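Local coordinates for oxidoreductase, short chain dehydrogenase/reductase family protein (Bifidobacterium adolescentis L2-32, PDB 6OW4) that acts as an NADH-dependent 20beta-hydroxysteroid dehydrogenase of the short-chain dehydrogenase/reductase family, interconverting a keto and a hydroxyl group at steroid carbon 20, at residues 52-64 / 262-274. Numbering follows the deposited sequence.
Sequences GLGRNAAAALAQA and NDEIASTVLFLAS. With NAD (nicotinamide-adenine-dinucleotide), chain N.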
loop_
_atom_site.group_PDB
_atom_site.type_symbol
_atom_site.label_atom_id
_atom_site.label_comp_id
_atom_site.label_asym_id
_atom_site.label_seq_id
_atom_site.Cartn_x
_atom_site.Cartn_y
_atom_site.Cartn_z
ATOM N N GLY F 52 4.414 26.162 -12.182
ATOM C CA GLY F 52 4.917 25.367 -13.321
ATOM C C GLY F 52 3.990 24.223 -13.697
ATOM O O GLY F 52 3.635 24.124 -14.889
ATOM N N LEU F 53 3.618 23.382 -12.727
ATOM C CA LEU F 53 2.754 22.187 -12.941
ATOM C C LEU F 53 1.369 22.635 -13.414
ATOM O O LEU F 53 0.831 21.996 -14.331
ATOM C CB LEU F 53 2.640 21.387 -11.641
ATOM C CG LEU F 53 3.936 20.771 -11.116
ATOM C CD1 LEU F 53 3.662 19.889 -9.908
ATOM C CD2 LEU F 53 4.640 19.973 -12.198
ATOM N N GLY F 54 0.826 23.689 -12.800
ATOM C CA GLY F 54 -0.519 24.220 -13.090
ATOM C C GLY F 54 -0.644 24.720 -14.519
ATOM O O GLY F 54 -1.540 24.231 -15.235
ATOM N N ARG F 55 0.224 25.651 -14.927
ATOM C CA ARG F 55 0.146 26.330 -16.252
ATOM C C ARG F 55 0.469 25.327 -17.368
ATOM O O ARG F 55 -0.211 25.382 -18.413
ATOM C CB ARG F 55 1.048 27.569 -16.290
ATOM C CG ARG F 55 2.546 27.294 -16.299
ATOM C CD ARG F 55 3.322 28.576 -16.055
ATOM N NE ARG F 55 4.768 28.395 -16.129
ATOM C CZ ARG F 55 5.621 28.484 -15.108
ATOM N NH1 ARG F 55 5.199 28.757 -13.883
ATOM N NH2 ARG F 55 6.913 28.297 -15.321
ATOM N N ASN F 56 1.443 24.436 -17.157
ATOM C CA ASN F 56 1.863 23.417 -18.160
ATOM C C ASN F 56 0.754 22.369 -18.330
ATOM O O ASN F 56 0.518 21.948 -19.480
ATOM C CB ASN F 56 3.200 22.762 -17.799
ATOM C CG ASN F 56 4.393 23.649 -18.093
ATOM O OD1 ASN F 56 5.204 23.335 -18.960
ATOM N ND2 ASN F 56 4.513 24.754 -17.376
ATOM N N ALA F 57 0.110 21.955 -17.234
ATOM C CA ALA F 57 -1.054 21.035 -17.238
ATOM C C ALA F 57 -2.193 21.673 -18.039
ATOM O O ALA F 57 -2.689 21.030 -18.979
ATOM C CB ALA F 57 -1.486 20.721 -15.827
ATOM N N ALA F 58 -2.569 22.903 -17.675
ATOM C CA ALA F 58 -3.612 23.717 -18.344
ATOM C C ALA F 58 -3.298 23.840 -19.841
ATOM O O ALA F 58 -4.227 23.661 -20.656
ATOM C CB ALA F 58 -3.704 25.072 -17.689
ATOM N N ALA F 59 -2.034 24.126 -20.180
ATOM C CA ALA F 59 -1.539 24.304 -21.567
ATOM C C ALA F 59 -1.724 23.006 -22.365
ATOM O O ALA F 59 -2.128 23.090 -23.542
ATOM C CB ALA F 59 -0.094 24.737 -21.552
ATOM N N ALA F 60 -1.433 21.856 -21.746
ATOM C CA ALA F 60 -1.575 20.509 -22.349
ATOM C C ALA F 60 -3.057 20.207 -22.599
ATOM O O ALA F 60 -3.376 19.651 -23.669
ATOM C CB ALA F 60 -0.943 19.468 -21.458
ATOM N N LEU F 61 -3.925 20.561 -21.645
ATOM C CA LEU F 61 -5.397 20.366 -21.737
ATOM C C LEU F 61 -5.972 21.262 -22.841
ATOM O O LEU F 61 -6.903 20.810 -23.533
ATOM C CB LEU F 61 -6.028 20.670 -20.376
ATOM C CG LEU F 61 -5.687 19.674 -19.269
ATOM C CD1 LEU F 61 -5.870 20.300 -17.895
ATOM C CD2 LEU F 61 -6.517 18.406 -19.399
ATOM N N ALA F 62 -5.427 22.473 -23.007
ATOM C CA ALA F 62 -5.828 23.454 -24.045
ATOM C C ALA F 62 -5.473 22.919 -25.438
ATOM O O ALA F 62 -6.312 23.049 -26.353
ATOM C CB ALA F 62 -5.172 24.789 -23.787
ATOM N N GLN F 63 -4.281 22.331 -25.587
ATOM C CA GLN F 63 -3.755 21.811 -26.879
ATOM C C GLN F 63 -4.552 20.573 -27.305
ATOM O O GLN F 63 -4.727 20.382 -28.524
ATOM C CB GLN F 63 -2.265 21.488 -26.766
ATOM C CG GLN F 63 -1.584 21.342 -28.118
ATOM C CD GLN F 63 -0.081 21.367 -27.998
ATOM O OE1 GLN F 63 0.488 20.950 -26.991
ATOM N NE2 GLN F 63 0.576 21.860 -29.035
ATOM N N ALA F 64 -5.008 19.765 -26.341
ATOM C CA ALA F 64 -5.945 18.634 -26.549
ATOM C C ALA F 64 -7.314 19.171 -26.991
ATOM O O ALA F 64 -8.096 18.383 -27.556
ATOM C CB ALA F 64 -6.056 17.810 -25.290
ATOM N N ASN F 262 7.748 19.897 -16.120
ATOM C CA ASN F 262 6.305 20.241 -16.012
ATOM C C ASN F 262 5.512 19.475 -17.078
ATOM O O ASN F 262 4.365 19.085 -16.788
ATOM C CB ASN F 262 6.080 21.751 -16.125
ATOM C CG ASN F 262 6.695 22.542 -14.989
ATOM O OD1 ASN F 262 6.838 22.032 -13.881
ATOM N ND2 ASN F 262 7.046 23.792 -15.246
ATOM N N ASP F 263 6.108 19.273 -18.258
ATOM C CA ASP F 263 5.491 18.570 -19.418
ATOM C C ASP F 263 5.220 17.099 -19.072
ATOM O O ASP F 263 4.200 16.561 -19.550
ATOM C CB ASP F 263 6.377 18.680 -20.662
ATOM C CG ASP F 263 7.779 18.131 -20.466
ATOM O OD1 ASP F 263 8.604 18.842 -19.868
ATOM O OD2 ASP F 263 8.029 16.988 -20.900
ATOM N N GLU F 264 6.098 16.469 -18.282
ATOM C CA GLU F 264 6.014 15.025 -17.919
ATOM C C GLU F 264 4.890 14.805 -16.900
ATOM O O GLU F 264 4.454 13.648 -16.742
ATOM C CB GLU F 264 7.355 14.535 -17.374
ATOM C CG GLU F 264 8.472 14.606 -18.396
ATOM C CD GLU F 264 9.800 14.061 -17.911
ATOM O OE1 GLU F 264 10.248 14.480 -16.826
ATOM O OE2 GLU F 264 10.374 13.207 -18.611
ATOM N N ILE F 265 4.460 15.873 -16.219
ATOM C CA ILE F 265 3.261 15.885 -15.332
ATOM C C ILE F 265 2.033 16.236 -16.180
ATOM O O ILE F 265 0.963 15.650 -15.933
ATOM C CB ILE F 265 3.461 16.862 -14.156
ATOM C CG1 ILE F 265 4.691 16.501 -13.317
ATOM C CG2 ILE F 265 2.205 16.956 -13.301
ATOM C CD1 ILE F 265 4.592 15.170 -12.601
ATOM N N ALA F 266 2.189 17.155 -17.140
ATOM C CA ALA F 266 1.115 17.639 -18.042
ATOM C C ALA F 266 0.496 16.460 -18.804
ATOM O O ALA F 266 -0.746 16.399 -18.891
ATOM C CB ALA F 266 1.665 18.682 -18.984
ATOM N N SER F 267 1.328 15.554 -19.326
ATOM C CA SER F 267 0.900 14.352 -20.092
ATOM C C SER F 267 0.097 13.402 -19.189
ATOM O O SER F 267 -0.873 12.797 -19.688
ATOM C CB SER F 267 2.084 13.664 -20.732
ATOM O OG SER F 267 3.223 13.715 -19.886
ATOM N N THR F 268 0.477 13.283 -17.912
ATOM C CA THR F 268 -0.210 12.430 -16.902
ATOM C C THR F 268 -1.593 13.018 -16.597
ATOM O O THR F 268 -2.558 12.235 -16.530
ATOM C CB THR F 268 0.628 12.274 -15.626
ATOM O OG1 THR F 268 1.902 11.742 -15.989
ATOM C CG2 THR F 268 -0.019 11.369 -14.600
ATOM N N VAL F 269 -1.676 14.340 -16.411
ATOM C CA VAL F 269 -2.954 15.078 -16.166
ATOM C C VAL F 269 -3.882 14.851 -17.365
ATOM O O VAL F 269 -5.065 14.537 -17.143
ATOM C CB VAL F 269 -2.711 16.580 -15.909
ATOM C CG1 VAL F 269 -4.002 17.388 -15.951
ATOM C CG2 VAL F 269 -1.983 16.813 -14.594
ATOM N N LEU F 270 -3.356 15.001 -18.583
ATOM C CA LEU F 270 -4.111 14.781 -19.846
ATOM C C LEU F 270 -4.717 13.372 -19.835
ATOM O O LEU F 270 -5.935 13.256 -20.078
ATOM C CB LEU F 270 -3.175 14.980 -21.042
ATOM C CG LEU F 270 -3.802 14.752 -22.418
ATOM C CD1 LEU F 270 -5.110 15.515 -22.562
ATOM C CD2 LEU F 270 -2.836 15.148 -23.524
ATOM N N PHE F 271 -3.901 12.352 -19.545
ATOM C CA PHE F 271 -4.304 10.921 -19.497
ATOM C C PHE F 271 -5.487 10.742 -18.535
ATOM O O PHE F 271 -6.481 10.101 -18.924
ATOM C CB PHE F 271 -3.119 10.034 -19.100
ATOM C CG PHE F 271 -3.480 8.597 -18.811
ATOM C CD1 PHE F 271 -3.906 7.754 -19.826
ATOM C CD2 PHE F 271 -3.402 8.089 -17.523
ATOM C CE1 PHE F 271 -4.245 6.436 -19.560
ATOM C CE2 PHE F 271 -3.741 6.771 -17.259
ATOM C CZ PHE F 271 -4.161 5.946 -18.278
ATOM N N LEU F 272 -5.381 11.292 -17.320
ATOM C CA LEU F 272 -6.410 11.152 -16.252
ATOM C C LEU F 272 -7.656 11.973 -16.611
ATOM O O LEU F 272 -8.769 11.491 -16.336
ATOM C CB LEU F 272 -5.826 11.587 -14.903
ATOM C CG LEU F 272 -4.813 10.624 -14.279
ATOM C CD1 LEU F 272 -4.273 11.177 -12.969
ATOM C CD2 LEU F 272 -5.423 9.248 -14.055
ATOM N N ALA F 273 -7.477 13.155 -17.207
ATOM C CA ALA F 273 -8.572 14.065 -17.621
ATOM C C ALA F 273 -9.344 13.462 -18.804
ATOM O O ALA F 273 -10.583 13.606 -18.830
ATOM C CB ALA F 273 -8.013 15.426 -17.961
ATOM N N SER F 274 -8.640 12.805 -19.734
ATOM C CA SER F 274 -9.183 12.282 -21.017
ATOM C C SER F 274 -9.792 10.885 -20.824
ATOM O O SER F 274 -9.678 10.331 -19.715
ATOM C CB SER F 274 -8.116 12.285 -22.088
ATOM O OG SER F 274 -7.129 11.293 -21.841
HETATM P PA NAD N . 4.180 26.354 -7.047
HETATM O O1A NAD N . 4.424 26.875 -5.668
HETATM O O2A NAD N . 4.526 27.434 -8.081
HETATM O O5B NAD N . 2.661 25.927 -7.248
HETATM C C5B NAD N . 1.708 26.103 -6.199
HETATM C C4B NAD N . 0.632 27.107 -6.701
HETATM O O4B NAD N . -0.585 27.008 -5.720
HETATM C C3B NAD N . 1.040 28.307 -6.687
HETATM O O3B NAD N . 0.817 28.980 -7.978
HETATM C C2B NAD N . 0.169 29.095 -5.510
HETATM O O2B NAD N . -0.049 30.485 -5.892
HETATM C C1B NAD N . -0.934 28.468 -5.410
HETATM N N9A NAD N . -1.451 28.587 -4.009
HETATM C C8A NAD N . -1.001 28.351 -2.755
HETATM N N7A NAD N . -1.984 28.691 -1.882
HETATM C C5A NAD N . -3.035 29.139 -2.598
HETATM C C6A NAD N . -4.293 29.610 -2.195
HETATM N N6A NAD N . -4.958 29.810 -0.950
HETATM N N1A NAD N . -5.193 30.007 -3.125
HETATM C C2A NAD N . -4.880 29.951 -4.462
HETATM N N3A NAD N . -3.634 29.483 -4.863
HETATM C C4A NAD N . -2.719 29.079 -3.921
HETATM O O3 NAD N . 5.136 25.035 -7.288
HETATM P PN NAD N . 4.628 23.677 -7.991
HETATM O O1N NAD N . 5.799 22.745 -8.122
HETATM O O2N NAD N . 4.064 24.005 -9.375
HETATM O O5D NAD N . 3.529 22.988 -7.062
HETATM C C5D NAD N . 2.226 22.703 -7.552
HETATM C C4D NAD N . 1.603 21.555 -6.715
HETATM O O4D NAD N . 2.309 20.469 -6.865
HETATM C C3D NAD N . 1.628 21.886 -5.235
HETATM O O3D NAD N . 0.430 21.547 -4.663
HETATM C C2D NAD N . 2.781 21.008 -4.663
HETATM O O2D NAD N . 2.492 20.744 -3.226
HETATM C C1D NAD N . 2.747 19.947 -5.395
HETATM N N1N NAD N . 4.025 19.237 -5.511
HETATM C C2N NAD N . 5.088 19.796 -6.207
HETATM C C3N NAD N . 6.306 19.105 -6.314
HETATM C C7N NAD N . 7.505 19.718 -7.077
HETATM O O7N NAD N . 8.640 19.429 -6.748
HETATM N N7N NAD N . 7.305 20.614 -8.163
HETATM C C4N NAD N . 6.443 17.860 -5.731
HETATM C C5N NAD N . 5.383 17.295 -5.040
HETATM C C6N NAD N . 4.169 17.989 -4.942
#
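The first helix of the Rossmann fold, 52-63, whose N-terminal end faces the NAD pyrophosphate, packs against helix 262-273, which precedes the last strand of the parallel sheet. Their axes approach to 8.2 Å and cross at -51°, a closeness that small residues allow: Ala57 CA lies 4.1 Å from Ala266 CA, and the methyl of Ala266 sits in the hollow between Asn56, Ala57 and Ala60, its CB 3.5 Å from Asn56 O and 3.7 Å from Ala60 CB. Towards the C-terminal ends the packing is wholly aliphatic. The two methyls of Leu61 split between neighbours, CD1 meeting Val269 CG1 while CD2 lies 3.6 Å from Ala273 CB, and Ala64 CB rests on Leu270 CD1.

At the cofactor end, the amide of Asn56 lies against Asn262 CB, its CG 3.2 Å away; the amide planes are 62° apart, and the neighbouring ND2 atoms are both donors. Asn56 ND2 reaches Asp24 of the second subunit and, weakly, Gly52 O; Asn262 ND2 finds its strongest partner at Leu23 of that subunit, while Asn262 OD1, buried against Leu53 CD2, has none. Leu53 straddles protein and ligand. With CG turned beside the backbone N (chi1 -64°), CD2 reaches Ile265 CG1 at 3.6 Å, whereas CD1 lies 3.4 Å from NAD O4D; the backbone N of Leu53 gives a weak hydrogen bond to NAD O2N. With an alanine here, a gap would probably open between Ile265 and the nicotinamide ribose, leaving that part of the cofactor less firmly seated. This buried interface joins two helices on one face of the sheet and lines the dinucleotide pocket, as is characteristic of the Rossmann fold in short-chain dehydrogenases/reductases.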